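Local structure of serpin-ZX (Arabidopsis thaliana, 3LE2) at residues S73-I78 with D118-A123; A100-D103 with S107-P110. The protein inhibits target proteases by offering a reactive centre loop that is cleaved and leaves the protease covalently trapped, which limits programmed cell death. All blocks are in the same frame, centred on the assembly; numbering follows the deposited sequence.

How the contacts relate
Both contacts belong to the serpin fold, on the same side of the molecule's centre and about 18 Å apart between centres. The chain runs through helix 68-83, strand 93-103, helix 110-119 and strand 123-127 in turn. Contact 2 therefore falls between the two halves of contact 1: it packs the entry to helix 110-119 on strand 93-103, and contact 1 packs the exit of that helix on helix 68-83. The two meet where Ala123 O lies 3.0 Å from Ala100 N, a probable hydrogen bond between parallel strands. Both lie away from the reactive centre loop, where strands of sheet A, the sheet into which serpins insert the cleaved loop, join the surrounding helices.

Contact 1 (S73-I78 with D118-A123); sequences SFSSEI and DSYKAA
Ser76 on helix 68-83 lies against Ser119, where helix 110-119 gives way to the loop before strand 123-127. The two backbones come closest here, with CA of Ser76 5.0 Å from CA of Ser119. CB of Ser76 rests on the carbonyl O of Ser119 at 3.4 Å, a plain van der Waals contact, and Ser76 CB is 4.4 Å from Ser119 CB. Beside it a serine meets a ring: Ser75 OG comes obliquely to 3.2 Å from Tyr120 CE1, and Ser75 CB touches the same Tyr120 CE1 at 3.5 Å. Ser75 holds OG anti to its own N (chi1 -163°), which sends the oxygen out toward the tyrosine.

No hydrogen bond joins the two segments directly. The polar link comes from Asn72, one turn before Ser76, whose OD1 is hydrogen-bonded to Tyr120 OH and holds the phenol end against helix 68-83.

Tyr120 also rests on Val42, Ser45 and Ile46 of helix 37-49, and Ser75 touches Val42. The ring is thus buried between helices 68-83 and 37-49, just before the chain enters strand 123-127 of sheet A.

Contact 2 (A100-D103 with S107-P110); sequences AWID and SFKP
Ile102 lies against one face of the Phe108 ring at its CZ end, the two side chains coming from opposite directions. The setting is sheet A of the serpin fold: strand 93-103 ends here, and the chain doubles back through a short connection to the start of helix 110-119, with Lys109 as the N-cap residue. Across this connection the side-chain contact is apolar and buried.

Ile102 can be followed outward. Its CB already touches the ring, 3.5 Å from Phe108 CZ. From there the side chain forks. The short branch, CG2, passes over one face of the ring in a CH-pi contact, 4.1 Å from the centroid of the Phe108 ring and 28° off the normal, with its weight toward the CZ and CE2 side. The other branch leaves through CG1, anti to the backbone N (chi1 -156°), and runs on nearly extended to CD1. That tip of Ile102 ends 3.8 Å from Phe108 CE1, on the same side of the ring plane as CG2. The isoleucine thus spreads across the far end of the ring on a single side, CG2 toward CE2 and CD1 toward CE1.

Leu167 of strand 167-176 touches both Ile102 and Phe108, while Ser124 and Met312 also pack on the phenylalanine. Trp101 turns its side chain to the other face of the sheet, where it meets Trp143 edge-to-face on helix 129-147. Its backbone still takes part in the contact: the carbonyl C of Trp101 stands at the edge of the phenyl ring, near its plane, 4.3 Å from Phe108 CZ.

Contact 1 (S73-I78 with D118-A123)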
# COMPACT_ATOMS: atom_id res chain seq x y z
N SER A 73 1.02 19.36 -4.78
CA SER A 73 1.88 19.70 -3.66
C SER A 73 1.93 18.61 -2.61
O SER A 73 2.99 18.31 -2.07
CB SER A 73 1.38 20.99 -2.98
OG SER A 73 1.24 22.04 -3.91
N PHE A 74 0.77 18.06 -2.28
CA PHE A 74 0.70 16.99 -1.29
C PHE A 74 1.60 15.86 -1.76
O PHE A 74 2.31 15.24 -0.98
CB PHE A 74 -0.75 16.53 -1.11
CG PHE A 74 -0.90 15.29 -0.26
CD1 PHE A 74 -0.65 15.34 1.10
CD2 PHE A 74 -1.32 14.10 -0.82
CE1 PHE A 74 -0.81 14.20 1.88
CE2 PHE A 74 -1.47 12.97 -0.04
CZ PHE A 74 -1.21 13.02 1.31
N SER A 75 1.59 15.61 -3.07
CA SER A 75 2.43 14.58 -3.63
C SER A 75 3.92 14.91 -3.46
O SER A 75 4.66 14.13 -2.85
CB SER A 75 2.10 14.37 -5.10
OG SER A 75 2.64 13.14 -5.54
N SER A 76 4.35 16.06 -3.97
CA SER A 76 5.78 16.38 -3.98
C SER A 76 6.35 16.74 -2.61
O SER A 76 7.52 16.49 -2.33
CB SER A 76 6.07 17.51 -4.97
OG SER A 76 5.28 18.65 -4.68
N GLU A 77 5.52 17.35 -1.76
CA GLU A 77 5.99 17.80 -0.46
C GLU A 77 5.91 16.67 0.57
O GLU A 77 6.82 16.50 1.39
CB GLU A 77 5.19 19.01 0.04
CG GLU A 77 5.09 20.17 -0.95
CD GLU A 77 6.43 20.49 -1.59
OE1 GLU A 77 7.37 20.86 -0.85
OE2 GLU A 77 6.55 20.37 -2.83
N ILE A 78 4.83 15.91 0.54
CA ILE A 78 4.59 14.89 1.56
C ILE A 78 4.80 13.46 1.07
O ILE A 78 5.66 12.75 1.57
CB ILE A 78 3.18 15.05 2.20
CG1 ILE A 78 2.98 16.49 2.70
CG2 ILE A 78 3.01 14.06 3.35
CD1 ILE A 78 3.97 16.92 3.80
N ASP A 118 8.32 16.87 -12.50
CA ASP A 118 8.66 17.75 -11.38
C ASP A 118 7.94 17.41 -10.07
O ASP A 118 8.56 17.20 -9.02
CB ASP A 118 8.39 19.21 -11.74
CG ASP A 118 9.27 19.69 -12.88
OD1 ASP A 118 10.47 19.33 -12.92
OD2 ASP A 118 8.75 20.45 -13.74
N SER A 119 6.61 17.40 -10.11
CA SER A 119 5.84 17.11 -8.91
C SER A 119 5.81 15.61 -8.59
O SER A 119 5.54 15.22 -7.46
CB SER A 119 4.41 17.65 -9.04
OG SER A 119 4.40 19.06 -9.21
N TYR A 120 6.10 14.78 -9.58
CA TYR A 120 5.81 13.36 -9.45
C TYR A 120 7.00 12.44 -9.71
O TYR A 120 6.97 11.27 -9.35
CB TYR A 120 4.64 12.97 -10.36
CG TYR A 120 3.34 13.61 -9.94
CD1 TYR A 120 2.60 13.10 -8.89
CD2 TYR A 120 2.85 14.73 -10.60
CE1 TYR A 120 1.42 13.68 -8.50
CE2 TYR A 120 1.67 15.31 -10.23
CZ TYR A 120 0.96 14.78 -9.17
OH TYR A 120 -0.22 15.37 -8.78
N LYS A 121 8.05 12.98 -10.33
CA LYS A 121 9.21 12.18 -10.70
C LYS A 121 8.76 10.96 -11.49
O LYS A 121 9.20 9.83 -11.25
CB LYS A 121 9.99 11.77 -9.45
CG LYS A 121 10.50 12.98 -8.67
CD LYS A 121 11.26 12.60 -7.42
CE LYS A 121 11.10 13.67 -6.34
NZ LYS A 121 11.11 15.05 -6.91
N ALA A 122 7.89 11.22 -12.46
CA ALA A 122 7.20 10.18 -13.20
C ALA A 122 7.54 10.28 -14.67
O ALA A 122 7.54 11.37 -15.24
CB ALA A 122 5.69 10.30 -12.99
N ALA A 123 7.86 9.15 -15.29
CA ALA A 123 8.20 9.12 -16.70
C ALA A 123 6.94 9.23 -17.53
O ALA A 123 5.86 8.88 -17.08
CB ALA A 123 8.92 7.83 -17.03

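Contact 2 (A100-D103 with S107-P110)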
# COMPACT_ATOMS: atom_id res chain seq x y z
N ALA A 100 3.83 6.72 -17.22
CA ALA A 100 2.68 6.69 -18.10
C ALA A 100 3.11 6.45 -19.55
O ALA A 100 4.10 6.99 -20.01
CB ALA A 100 1.91 8.00 -18.00
N TRP A 101 2.36 5.62 -20.25
CA TRP A 101 2.61 5.35 -21.66
C TRP A 101 1.33 5.59 -22.43
O TRP A 101 0.24 5.20 -22.01
CB TRP A 101 3.06 3.90 -21.87
CG TRP A 101 4.52 3.62 -21.57
CD1 TRP A 101 5.53 3.44 -22.49
CD2 TRP A 101 5.13 3.48 -20.28
NE1 TRP A 101 6.73 3.21 -21.84
CE2 TRP A 101 6.50 3.22 -20.48
CE3 TRP A 101 4.64 3.55 -18.96
CZ2 TRP A 101 7.39 3.03 -19.43
CZ3 TRP A 101 5.52 3.36 -17.92
CH2 TRP A 101 6.89 3.10 -18.16
N ILE A 102 1.46 6.20 -23.59
CA ILE A 102 0.30 6.47 -24.42
C ILE A 102 0.54 5.94 -25.83
O ILE A 102 1.69 5.92 -26.30
CB ILE A 102 0.02 7.99 -24.45
CG1 ILE A 102 -1.44 8.26 -24.76
CG2 ILE A 102 0.97 8.71 -25.41
CD1 ILE A 102 -1.87 9.63 -24.36
N ASP A 103 -0.50 5.49 -26.51
CA ASP A 103 -0.29 5.06 -27.89
C ASP A 103 0.31 6.19 -28.70
O ASP A 103 -0.16 7.33 -28.63
CB ASP A 103 -1.56 4.57 -28.57
CG ASP A 103 -1.26 3.94 -29.91
OD1 ASP A 103 -0.41 3.02 -29.93
OD2 ASP A 103 -1.82 4.38 -30.94
N SER A 107 0.26 12.19 -28.20
CA SER A 107 1.42 12.82 -27.59
C SER A 107 0.94 13.69 -26.43
O SER A 107 -0.11 14.32 -26.52
CB SER A 107 2.19 13.63 -28.62
OG SER A 107 1.32 14.21 -29.57
N PHE A 108 1.70 13.70 -25.34
CA PHE A 108 1.34 14.48 -24.17
C PHE A 108 1.66 15.93 -24.45
O PHE A 108 2.57 16.22 -25.22
CB PHE A 108 2.14 14.02 -22.94
CG PHE A 108 1.91 12.59 -22.57
CD1 PHE A 108 0.71 12.19 -22.01
CD2 PHE A 108 2.90 11.64 -22.77
CE1 PHE A 108 0.49 10.85 -21.66
CE2 PHE A 108 2.69 10.30 -22.43
CZ PHE A 108 1.49 9.90 -21.87
N LYS A 109 0.89 16.84 -23.85
CA LYS A 109 1.26 18.24 -23.87
C LYS A 109 2.59 18.34 -23.17
O LYS A 109 2.75 17.83 -22.07
CB LYS A 109 0.24 19.09 -23.10
CG LYS A 109 -1.04 19.37 -23.85
CD LYS A 109 -1.90 20.41 -23.13
CE LYS A 109 -3.20 20.66 -23.89
NZ LYS A 109 -3.99 21.79 -23.32
N PRO A 110 3.56 19.01 -23.81
CA PRO A 110 4.89 19.19 -23.21
C PRO A 110 4.77 19.60 -21.75
O PRO A 110 5.54 19.11 -20.92
CB PRO A 110 5.48 20.33 -24.04
CG PRO A 110 4.86 20.15 -25.38
CD PRO A 110 3.45 19.66 -25.13